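Local coordinates for head completion protein gp6 (Enterobacteria phage HK97, PDB 3JVO), which forms a thirteen-membered ring in the phage head-tail connector, joining the portal protein to gp7 around an open channel for DNA ejection, at residues A2-S10 with W49-K60; I29-C40 with V63-R74. One frame throughout, in Å; residues are numbered along the deposited sequence.

Interaction 1: A2-S10 with W49-K60; sequences AIDVLDVIS and WKVAADIPAAVK
Ile3 and Val8 meet Ala52 and Ile55 in a small apolar cluster that holds the N-terminal turn against the loop leading into helix 57-72. The two branches of Ile3 divide the work: CG2 lies 3.8 Å from Ala52 CA, while the longer arm carries CD1 to Ile55 CD1. The same CD1 methyl also sits against a backbone carbonyl, 3.5 Å from Trp49 O. Val8 CG2 rests on Ala52 CB at 3.6 Å. Alanine suits this position because its short side chain lets the two backbones come close, with Val8 CA and Ala52 CA 5.0 Å apart. With chi1 at 179°, Val8 turns its other methyl, CG1, toward the aliphatic part of Lys60, which it meets at CG (3.8 Å).

Lys60 also supplies the polar link. Its chain bends at chi3 (60°), and a water bridges its NZ and Val8 O, accepting from the lysine nitrogen and donating to the carbonyl. A long, flexible side chain can thus serve both apolar and polar partners.

Within each segment a carboxylate steadies the backbone. Asp4 OD1 caps the short helical turn by accepting from Leu6 N, and Asp54 OD2 takes both Lys50 N and Val51 N, the latter at 3.0 Å.

Beyond the contact, Val5 packs on Phe37 of helix 26-44 and Phe14 of helix 11-17, while Trp49 reaches Met41 of helix 26-44.

Interaction 2: I29-C40 with V63-R74; sequences ITLYAQAAFDYC and VLLVFADMFEHR
Tyr32, in segment 29-40 of helix 26-44, reaches across Phe67, Met70 and Phe71 of helix 57-72. Its CB starts 3.6 Å from Phe67 CD1. At chi1 -68° CG stands beside the backbone N, and the ring runs out along the second helix. Met70 CB, of a selenomethionine, sits over the ring face in a CH-pi contact, nearest CD1; on the other branch CE2 comes 3.7 Å from Phe71 CA. Met70 O lies over one ring face, 3.8 Å from CZ. The hydroxyl ends over one face of the Arg74 guanidinium, where the angle to NE is poor for bonding; OH instead hydrogen-bonds Gln17 of a neighbouring subunit. Arg74 NE hydrogen-bonds Phe71 O (2.8 Å) of its own segment. A tyrosine suits this route: its flat ring lies against Met70 and Phe71, backbone included, while its hydroxyl serves the subunit boundary.

Phe67 is a knob in the hole formed by Ile29, Tyr32, Ala33 and Ala36. The small Ala36 permits close approach, its CB 3.5 Å from Phe67 N. Farther along, Val63 CG2 meets Cys40 CB at 3.8 Å.

The axes of segments 29-40 and 63-72 approach to 8.3 Å, their directions 134° apart, a steep crossing in the buried core. Helix 11-17 adds Phe14 against Phe67, helix 5-8 brings Val5 onto Ala33 and Phe37, and helix 87-93 covers Tyr39 and Cys40 with Met92.

Overall arrangement
From the N terminus, residues 2-10 come first, and the chain then passes through helices 11-17 and 26-44 before residues 49-60 return to close the loop of interaction 1. Segment 29-40 lies within that loop, but its partner, 63-74, follows it, so the two contacts cross along the chain. Helix 57-72 serves both: its first turn, 57-60, belongs to interaction 1, and 63-72 to interaction 2. They touch where Val5 CG2 approaches Phe37 CB at 3.4 Å. Interaction 1 ties the N-terminal turn to the loop before helix 57-72 at the surface; interaction 2 closes the shorter loop between the two long helices, near the chain's centre. Both touch one neighbouring subunit, and interaction 2 meets a second.

Interaction 1: A2-S10 with W49-K60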
loop_
_atom_site.group_PDB
_atom_site.type_symbol
_atom_site.label_atom_id
_atom_site.label_comp_id
_atom_site.label_asym_id
_atom_site.label_seq_id
_atom_site.Cartn_x
_atom_site.Cartn_y
_atom_site.Cartn_z
ATOM N N ALA G 2 -10.285 -27.847 47.092
ATOM C CA ALA G 2 -9.918 -26.861 46.039
ATOM C C ALA G 2 -10.511 -25.503 46.392
ATOM O O ALA G 2 -11.467 -25.426 47.169
ATOM C CB ALA G 2 -10.417 -27.324 44.674
ATOM N N ILE G 3 -9.946 -24.443 45.812
ATOM C CA ILE G 3 -10.348 -23.069 46.109
ATOM C C ILE G 3 -11.512 -22.644 45.225
ATOM O O ILE G 3 -11.515 -22.872 44.010
ATOM C CB ILE G 3 -9.156 -22.081 45.955
ATOM C CG1 ILE G 3 -7.986 -22.519 46.841
ATOM C CG2 ILE G 3 -9.579 -20.646 46.308
ATOM C CD1 ILE G 3 -6.704 -21.777 46.582
ATOM N N ASP G 4 -12.511 -22.032 45.849
ATOM C CA ASP G 4 -13.636 -21.470 45.127
ATOM C C ASP G 4 -13.266 -20.053 44.660
ATOM O O ASP G 4 -12.968 -19.184 45.491
ATOM C CB ASP G 4 -14.860 -21.436 46.037
ATOM C CG ASP G 4 -16.062 -20.774 45.382
ATOM O OD1 ASP G 4 -15.934 -20.225 44.263
ATOM O OD2 ASP G 4 -17.146 -20.794 45.994
ATOM N N VAL G 5 -13.296 -19.814 43.346
ATOM C CA VAL G 5 -12.901 -18.503 42.794
ATOM C C VAL G 5 -13.658 -17.330 43.443
ATOM O O VAL G 5 -13.078 -16.287 43.678
ATOM C CB VAL G 5 -12.992 -18.444 41.235
ATOM C CG1 VAL G 5 -14.397 -18.611 40.754
ATOM C CG2 VAL G 5 -12.382 -17.127 40.707
ATOM N N LEU G 6 -14.935 -17.525 43.771
ATOM C CA LEU G 6 -15.734 -16.470 44.396
ATOM C C LEU G 6 -15.309 -16.115 45.836
ATOM O O LEU G 6 -15.728 -15.091 46.352
ATOM C CB LEU G 6 -17.236 -16.776 44.305
ATOM C CG LEU G 6 -17.790 -16.864 42.866
ATOM C CD1 LEU G 6 -19.286 -17.178 42.866
ATOM C CD2 LEU G 6 -17.522 -15.573 42.106
ATOM N N ASP G 7 -14.472 -16.945 46.469
ATOM C CA ASP G 7 -13.886 -16.606 47.772
ATOM C C ASP G 7 -12.643 -15.767 47.601
ATOM O O ASP G 7 -12.156 -15.171 48.561
ATOM C CB ASP G 7 -13.483 -17.864 48.537
ATOM C CG ASP G 7 -14.670 -18.669 49.032
ATOM O OD1 ASP G 7 -15.767 -18.083 49.220
ATOM O OD2 ASP G 7 -14.486 -19.897 49.242
ATOM N N VAL G 8 -12.104 -15.771 46.382
ATOM C CA VAL G 8 -10.915 -15.005 46.005
ATOM C C VAL G 8 -11.355 -13.636 45.448
ATOM O O VAL G 8 -10.875 -12.604 45.885
ATOM C CB VAL G 8 -10.067 -15.803 44.960
ATOM C CG1 VAL G 8 -8.819 -15.036 44.523
ATOM C CG2 VAL G 8 -9.679 -17.191 45.503
ATOM N N ILE G 9 -12.276 -13.635 44.478
ATOM C CA ILE G 9 -12.837 -12.406 43.928
ATOM C C ILE G 9 -14.333 -12.560 43.899
ATOM O O ILE G 9 -14.852 -13.477 43.266
ATOM C CB ILE G 9 -12.381 -12.159 42.480
ATOM C CG1 ILE G 9 -10.864 -12.067 42.392
ATOM C CG2 ILE G 9 -13.061 -10.882 41.890
ATOM C CD1 ILE G 9 -10.333 -12.133 40.964
ATOM N N SER G 10 -15.041 -11.649 44.549
ATOM C CA SER G 10 -16.502 -11.753 44.622
ATOM C C SER G 10 -17.158 -11.629 43.244
ATOM O O SER G 10 -16.602 -11.041 42.325
ATOM C CB SER G 10 -17.055 -10.677 45.540
ATOM O OG SER G 10 -16.921 -9.413 44.905
ATOM N N TRP G 49 -0.480 -22.628 47.397
ATOM C CA TRP G 49 -1.683 -21.800 47.544
ATOM C C TRP G 49 -2.856 -22.687 47.930
ATOM O O TRP G 49 -3.571 -23.205 47.065
ATOM C CB TRP G 49 -2.013 -20.974 46.288
ATOM C CG TRP G 49 -0.931 -20.017 45.862
ATOM C CD1 TRP G 49 0.027 -19.431 46.657
ATOM C CD2 TRP G 49 -0.712 -19.518 44.540
ATOM N NE1 TRP G 49 0.831 -18.609 45.899
ATOM C CE2 TRP G 49 0.402 -18.648 44.597
ATOM C CE3 TRP G 49 -1.349 -19.724 43.310
ATOM C CZ2 TRP G 49 0.902 -18.002 43.467
ATOM C CZ3 TRP G 49 -0.851 -19.086 42.190
ATOM C CH2 TRP G 49 0.261 -18.228 42.279
ATOM N N LYS G 50 -3.053 -22.836 49.238
ATOM C CA LYS G 50 -4.011 -23.800 49.789
ATOM C C LYS G 50 -5.401 -23.219 49.984
ATOM O O LYS G 50 -6.397 -23.917 49.789
ATOM C CB LYS G 50 -3.495 -24.333 51.128
ATOM C CG LYS G 50 -3.027 -25.781 51.111
ATOM C CD LYS G 50 -1.973 -26.059 50.044
ATOM C CE LYS G 50 -1.238 -27.359 50.331
ATOM N NZ LYS G 50 -0.229 -27.106 51.381
ATOM N N VAL G 51 -5.449 -21.956 50.399
ATOM C CA VAL G 51 -6.703 -21.231 50.642
ATOM C C VAL G 51 -6.803 -19.939 49.801
ATOM O O VAL G 51 -5.788 -19.430 49.301
ATOM C CB VAL G 51 -6.861 -20.883 52.153
ATOM C CG1 VAL G 51 -6.986 -22.168 52.996
ATOM C CG2 VAL G 51 -5.708 -20.006 52.635
ATOM N N ALA G 52 -8.027 -19.414 49.680
ATOM C CA ALA G 52 -8.322 -18.214 48.871
ATOM C C ALA G 52 -7.419 -17.025 49.204
ATOM O O ALA G 52 -6.970 -16.303 48.305
ATOM C CB ALA G 52 -9.789 -17.819 49.020
ATOM N N ALA G 53 -7.145 -16.849 50.501
ATOM C CA ALA G 53 -6.299 -15.763 50.999
ATOM C C ALA G 53 -4.831 -15.902 50.573
ATOM O O ALA G 53 -4.063 -14.941 50.656
ATOM C CB ALA G 53 -6.412 -15.652 52.513
ATOM N N ASP G 54 -4.444 -17.086 50.104
ATOM C CA ASP G 54 -3.080 -17.291 49.598
ATOM C C ASP G 54 -2.824 -16.666 48.212
ATOM O O ASP G 54 -1.680 -16.389 47.859
ATOM C CB ASP G 54 -2.745 -18.781 49.547
ATOM C CG ASP G 54 -2.656 -19.419 50.926
ATOM O OD1 ASP G 54 -2.486 -18.684 51.930
ATOM O OD2 ASP G 54 -2.752 -20.670 50.992
ATOM N N ILE G 55 -3.874 -16.453 47.425
ATOM C CA ILE G 55 -3.689 -16.006 46.035
ATOM C C ILE G 55 -3.151 -14.569 45.954
ATOM O O ILE G 55 -3.764 -13.647 46.493
ATOM C CB ILE G 55 -4.987 -16.150 45.163
ATOM C CG1 ILE G 55 -5.703 -17.497 45.412
ATOM C CG2 ILE G 55 -4.662 -15.964 43.683
ATOM C CD1 ILE G 55 -4.862 -18.728 45.138
ATOM N N PRO G 56 -1.997 -14.378 45.291
ATOM C CA PRO G 56 -1.427 -13.041 45.167
ATOM C C PRO G 56 -2.268 -12.083 44.327
ATOM O O PRO G 56 -2.997 -12.506 43.413
ATOM C CB PRO G 56 -0.094 -13.289 44.450
ATOM C CG PRO G 56 0.193 -14.736 44.623
ATOM C CD PRO G 56 -1.144 -15.400 44.660
ATOM N N ALA G 57 -2.118 -10.795 44.615
ATOM C CA ALA G 57 -2.812 -9.752 43.894
ATOM C C ALA G 57 -2.544 -9.799 42.377
ATOM O O ALA G 57 -3.473 -9.631 41.598
ATOM C CB ALA G 57 -2.471 -8.382 44.478
ATOM N N ALA G 58 -1.297 -10.039 41.949
ATOM C CA ALA G 58 -1.011 -10.041 40.503
ATOM C C ALA G 58 -1.792 -11.168 39.809
ATOM O O ALA G 58 -2.276 -10.993 38.678
ATOM C CB ALA G 58 0.493 -10.170 40.226
ATOM N N VAL G 59 -1.898 -12.320 40.476
ATOM C CA VAL G 59 -2.655 -13.449 39.927
ATOM C C VAL G 59 -4.148 -13.089 39.882
ATOM O O VAL G 59 -4.840 -13.385 38.913
ATOM C CB VAL G 59 -2.355 -14.783 40.701
ATOM C CG1 VAL G 59 -3.218 -15.947 40.216
ATOM C CG2 VAL G 59 -0.876 -15.148 40.553
ATOM N N LYS G 60 -4.646 -12.404 40.900
ATOM C CA LYS G 60 -6.012 -11.937 40.846
ATOM C C LYS G 60 -6.232 -11.030 39.606
ATOM O O LYS G 60 -7.232 -11.150 38.898
ATOM C CB LYS G 60 -6.376 -11.255 42.157
ATOM C CG LYS G 60 -6.613 -12.248 43.311
ATOM C CD LYS G 60 -6.712 -11.578 44.682
ATOM C CE LYS G 60 -7.860 -10.569 44.747
ATOM N NZ LYS G 60 -8.119 -10.045 46.160
HETATM O O HOH W 1 -10.919 -9.428 45.971
#

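Interaction 2: I29-C40 with V63-R74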
loop_
_atom_site.group_PDB
_atom_site.type_symbol
_atom_site.label_atom_id
_atom_site.label_comp_id
_atom_site.label_asym_id
_atom_site.label_seq_id
_atom_site.Cartn_x
_atom_site.Cartn_y
_atom_site.Cartn_z
ATOM N N ILE G 29 -21.689 -15.995 34.088
ATOM C CA ILE G 29 -20.554 -15.216 34.618
ATOM C C ILE G 29 -19.699 -16.038 35.595
ATOM O O ILE G 29 -18.453 -16.041 35.518
ATOM C CB ILE G 29 -21.036 -13.885 35.255
ATOM C CG1 ILE G 29 -21.520 -12.941 34.139
ATOM C CG2 ILE G 29 -19.921 -13.263 36.105
ATOM C CD1 ILE G 29 -22.302 -11.736 34.650
ATOM N N THR G 30 -20.378 -16.755 36.491
ATOM C CA THR G 30 -19.712 -17.677 37.421
ATOM C C THR G 30 -18.889 -18.744 36.694
ATOM O O THR G 30 -17.765 -19.069 37.132
ATOM C CB THR G 30 -20.713 -18.323 38.413
ATOM O OG1 THR G 30 -21.345 -17.282 39.179
ATOM C CG2 THR G 30 -20.015 -19.303 39.369
ATOM N N LEU G 31 -19.420 -19.264 35.581
ATOM C CA LEU G 31 -18.703 -20.266 34.790
ATOM C C LEU G 31 -17.419 -19.675 34.176
ATOM O O LEU G 31 -16.349 -20.311 34.189
ATOM C CB LEU G 31 -19.627 -20.871 33.719
ATOM C CG LEU G 31 -19.082 -21.997 32.831
ATOM C CD1 LEU G 31 -20.174 -22.709 31.974
ATOM C CD2 LEU G 31 -17.937 -21.472 31.898
ATOM N N TYR G 32 -17.511 -18.450 33.668
ATOM C CA TYR G 32 -16.344 -17.775 33.111
ATOM C C TYR G 32 -15.284 -17.535 34.196
ATOM O O TYR G 32 -14.093 -17.700 33.958
ATOM C CB TYR G 32 -16.722 -16.416 32.510
ATOM C CG TYR G 32 -17.598 -16.434 31.258
ATOM C CD1 TYR G 32 -17.569 -17.493 30.360
ATOM C CD2 TYR G 32 -18.449 -15.359 30.984
ATOM C CE1 TYR G 32 -18.378 -17.492 29.199
ATOM C CE2 TYR G 32 -19.268 -15.346 29.840
ATOM C CZ TYR G 32 -19.222 -16.394 28.952
ATOM O OH TYR G 32 -20.030 -16.357 27.819
ATOM N N ALA G 33 -15.737 -17.127 35.370
ATOM C CA ALA G 33 -14.858 -16.854 36.510
ATOM C C ALA G 33 -14.134 -18.129 36.918
ATOM O O ALA G 33 -12.931 -18.108 37.163
ATOM C CB ALA G 33 -15.650 -16.293 37.672
ATOM N N GLN G 34 -14.878 -19.239 36.983
ATOM C CA GLN G 34 -14.311 -20.529 37.355
ATOM C C GLN G 34 -13.297 -20.994 36.311
ATOM O O GLN G 34 -12.232 -21.512 36.662
ATOM C CB GLN G 34 -15.415 -21.565 37.534
ATOM C CG GLN G 34 -16.342 -21.289 38.747
ATOM C CD GLN G 34 -17.563 -22.192 38.761
ATOM O OE1 GLN G 34 -17.965 -22.729 37.724
ATOM N NE2 GLN G 34 -18.164 -22.369 39.942
ATOM N N ALA G 35 -13.630 -20.799 35.031
ATOM C CA ALA G 35 -12.762 -21.176 33.937
ATOM C C ALA G 35 -11.474 -20.362 33.975
ATOM O O ALA G 35 -10.394 -20.904 33.783
ATOM C CB ALA G 35 -13.466 -20.988 32.607
ATOM N N ALA G 36 -11.590 -19.055 34.204
ATOM C CA ALA G 36 -10.419 -18.181 34.244
ATOM C C ALA G 36 -9.508 -18.525 35.411
ATOM O O ALA G 36 -8.282 -18.483 35.292
ATOM C CB ALA G 36 -10.844 -16.753 34.339
ATOM N N PHE G 37 -10.116 -18.822 36.553
ATOM C CA PHE G 37 -9.363 -19.161 37.745
ATOM C C PHE G 37 -8.654 -20.492 37.564
ATOM O O PHE G 37 -7.455 -20.595 37.847
ATOM C CB PHE G 37 -10.282 -19.206 38.958
ATOM C CG PHE G 37 -9.567 -19.450 40.267
ATOM C CD1 PHE G 37 -8.736 -18.469 40.829
ATOM C CD2 PHE G 37 -9.768 -20.635 40.966
ATOM C CE1 PHE G 37 -8.080 -18.703 42.063
ATOM C CE2 PHE G 37 -9.129 -20.877 42.196
ATOM C CZ PHE G 37 -8.286 -19.913 42.740
ATOM N N ASP G 38 -9.391 -21.496 37.093
ATOM C CA ASP G 38 -8.835 -22.817 36.792
ATOM C C ASP G 38 -7.618 -22.678 35.859
ATOM O O ASP G 38 -6.547 -23.238 36.104
ATOM C CB ASP G 38 -9.921 -23.708 36.171
ATOM C CG ASP G 38 -9.404 -25.095 35.785
ATOM O OD1 ASP G 38 -8.631 -25.682 36.565
ATOM O OD2 ASP G 38 -9.778 -25.613 34.714
ATOM N N TYR G 39 -7.777 -21.886 34.808
ATOM C CA TYR G 39 -6.704 -21.669 33.840
ATOM C C TYR G 39 -5.481 -21.024 34.501
ATOM O O TYR G 39 -4.361 -21.529 34.363
ATOM C CB TYR G 39 -7.209 -20.823 32.662
ATOM C CG TYR G 39 -6.124 -20.442 31.685
ATOM C CD1 TYR G 39 -5.722 -21.323 30.686
ATOM C CD2 TYR G 39 -5.489 -19.203 31.776
ATOM C CE1 TYR G 39 -4.708 -20.983 29.810
ATOM C CE2 TYR G 39 -4.485 -18.854 30.910
ATOM C CZ TYR G 39 -4.096 -19.743 29.936
ATOM O OH TYR G 39 -3.098 -19.381 29.075
ATOM N N CYS G 40 -5.690 -19.921 35.226
ATOM C CA CYS G 40 -4.562 -19.230 35.840
ATOM C C CYS G 40 -3.846 -20.073 36.904
ATOM O O CYS G 40 -2.620 -20.046 36.971
ATOM C CB CYS G 40 -4.961 -17.862 36.396
ATOM S SG CYS G 40 -5.462 -16.683 35.110
ATOM N N VAL G 63 -6.582 -13.247 36.502
ATOM C CA VAL G 63 -7.874 -13.922 36.439
ATOM C C VAL G 63 -8.948 -12.954 35.902
ATOM O O VAL G 63 -9.776 -13.318 35.074
ATOM C CB VAL G 63 -8.289 -14.468 37.835
ATOM C CG1 VAL G 63 -9.762 -14.940 37.832
ATOM C CG2 VAL G 63 -7.350 -15.610 38.293
ATOM N N LEU G 64 -8.918 -11.720 36.386
ATOM C CA LEU G 64 -9.847 -10.696 35.912
ATOM C C LEU G 64 -9.709 -10.487 34.408
ATOM O O LEU G 64 -10.710 -10.338 33.712
ATOM C CB LEU G 64 -9.627 -9.377 36.639
ATOM C CG LEU G 64 -10.141 -9.249 38.075
ATOM C CD1 LEU G 64 -9.730 -7.859 38.611
ATOM C CD2 LEU G 64 -11.669 -9.417 38.185
ATOM N N LEU G 65 -8.473 -10.505 33.895
ATOM C CA LEU G 65 -8.268 -10.262 32.461
ATOM C C LEU G 65 -8.743 -11.447 31.619
ATOM O O LEU G 65 -9.364 -11.289 30.552
ATOM C CB LEU G 65 -6.803 -9.957 32.173
ATOM C CG LEU G 65 -6.231 -8.630 32.713
ATOM C CD1 LEU G 65 -4.729 -8.710 32.697
ATOM C CD2 LEU G 65 -6.726 -7.483 31.830
ATOM N N VAL G 66 -8.454 -12.639 32.104
ATOM C CA VAL G 66 -8.847 -13.854 31.396
ATOM C C VAL G 66 -10.383 -13.960 31.418
ATOM O O VAL G 66 -10.994 -14.295 30.416
ATOM C CB VAL G 66 -8.131 -15.108 31.986
ATOM C CG1 VAL G 66 -8.668 -16.423 31.340
ATOM C CG2 VAL G 66 -6.645 -14.990 31.748
ATOM N N PHE G 67 -10.980 -13.686 32.575
ATOM C CA PHE G 67 -12.442 -13.717 32.751
ATOM C C PHE G 67 -13.130 -12.739 31.788
ATOM O O PHE G 67 -14.089 -13.096 31.092
ATOM C CB PHE G 67 -12.819 -13.390 34.214
ATOM C CG PHE G 67 -14.232 -12.853 34.370
ATOM C CD1 PHE G 67 -15.311 -13.719 34.496
ATOM C CD2 PHE G 67 -14.478 -11.483 34.338
ATOM C CE1 PHE G 67 -16.616 -13.209 34.592
ATOM C CE2 PHE G 67 -15.779 -10.968 34.457
ATOM C CZ PHE G 67 -16.840 -11.828 34.589
ATOM N N ALA G 68 -12.659 -11.494 31.757
ATOM C CA ALA G 68 -13.299 -10.506 30.894
ATOM C C ALA G 68 -13.131 -10.904 29.414
ATOM O O ALA G 68 -14.017 -10.690 28.612
ATOM C CB ALA G 68 -12.740 -9.088 31.173
ATOM N N ASP G 69 -12.001 -11.510 29.051
ATOM C CA ASP G 69 -11.851 -11.961 27.663
ATOM C C ASP G 69 -12.944 -12.981 27.277
ATOM O O ASP G 69 -13.581 -12.835 26.236
ATOM C CB ASP G 69 -10.461 -12.526 27.407
ATOM C CG ASP G 69 -10.263 -12.919 25.974
ATOM O OD1 ASP G 69 -10.324 -12.030 25.077
ATOM O OD2 ASP G 69 -10.073 -14.133 25.735
HETATM N N MSE G 70 -13.186 -13.978 28.126
HETATM C CA MSE G 70 -14.296 -14.939 27.942
HETATM C C MSE G 70 -15.658 -14.273 27.795
HETATM O O MSE G 70 -16.496 -14.681 26.996
HETATM C CB MSE G 70 -14.382 -15.905 29.129
HETATM C CG MSE G 70 -13.183 -16.809 29.289
HETATM SE SE MSE G 70 -12.945 -17.934 27.719
HETATM C CE MSE G 70 -14.636 -18.945 27.751
ATOM N N PHE G 71 -15.894 -13.265 28.618
ATOM C CA PHE G 71 -17.152 -12.571 28.569
ATOM C C PHE G 71 -17.373 -11.788 27.264
ATOM O O PHE G 71 -18.471 -11.771 26.718
ATOM C CB PHE G 71 -17.331 -11.654 29.772
ATOM C CG PHE G 71 -18.661 -10.963 29.773
ATOM C CD1 PHE G 71 -19.779 -11.605 30.291
ATOM C CD2 PHE G 71 -18.807 -9.704 29.208
ATOM C CE1 PHE G 71 -21.059 -10.976 30.261
ATOM C CE2 PHE G 71 -20.079 -9.057 29.186
ATOM C CZ PHE G 71 -21.193 -9.705 29.718
ATOM N N GLU G 72 -16.305 -11.187 26.760
ATOM C CA GLU G 72 -16.359 -10.348 25.576
ATOM C C GLU G 72 -16.210 -11.104 24.264
ATOM O O GLU G 72 -16.751 -10.681 23.244
ATOM C CB GLU G 72 -15.259 -9.284 25.654
ATOM C CG GLU G 72 -15.342 -8.384 26.900
ATOM C CD GLU G 72 -16.579 -7.491 26.959
ATOM O OE1 GLU G 72 -17.213 -7.257 25.918
ATOM O OE2 GLU G 72 -16.908 -6.984 28.066
ATOM N N HIS G 73 -15.439 -12.191 24.269
ATOM C CA HIS G 73 -15.102 -12.882 23.030
ATOM C C HIS G 73 -15.562 -14.349 23.160
ATOM O O HIS G 73 -14.891 -15.184 23.788
ATOM C CB HIS G 73 -13.602 -12.740 22.725
ATOM C CG HIS G 73 -13.102 -11.323 22.790
ATOM N ND1 HIS G 73 -12.099 -10.924 23.649
ATOM C CD2 HIS G 73 -13.486 -10.206 22.122
ATOM C CE1 HIS G 73 -11.869 -9.633 23.492
ATOM N NE2 HIS G 73 -12.706 -9.171 22.580
ATOM N N ARG G 74 -16.713 -14.622 22.546
ATOM C CA ARG G 74 -17.512 -15.812 22.784
ATOM C C ARG G 74 -17.238 -16.971 21.816
ATOM O O ARG G 74 -17.722 -18.054 22.048
ATOM C CB ARG G 74 -19.010 -15.445 22.686
ATOM C CG ARG G 74 -19.468 -14.339 23.655
ATOM C CD ARG G 74 -19.830 -14.908 24.967
ATOM N NE ARG G 74 -20.176 -13.889 25.948
ATOM C CZ ARG G 74 -21.406 -13.633 26.396
ATOM N NH1 ARG G 74 -22.454 -14.329 25.970
ATOM N NH2 ARG G 74 -21.578 -12.693 27.313
#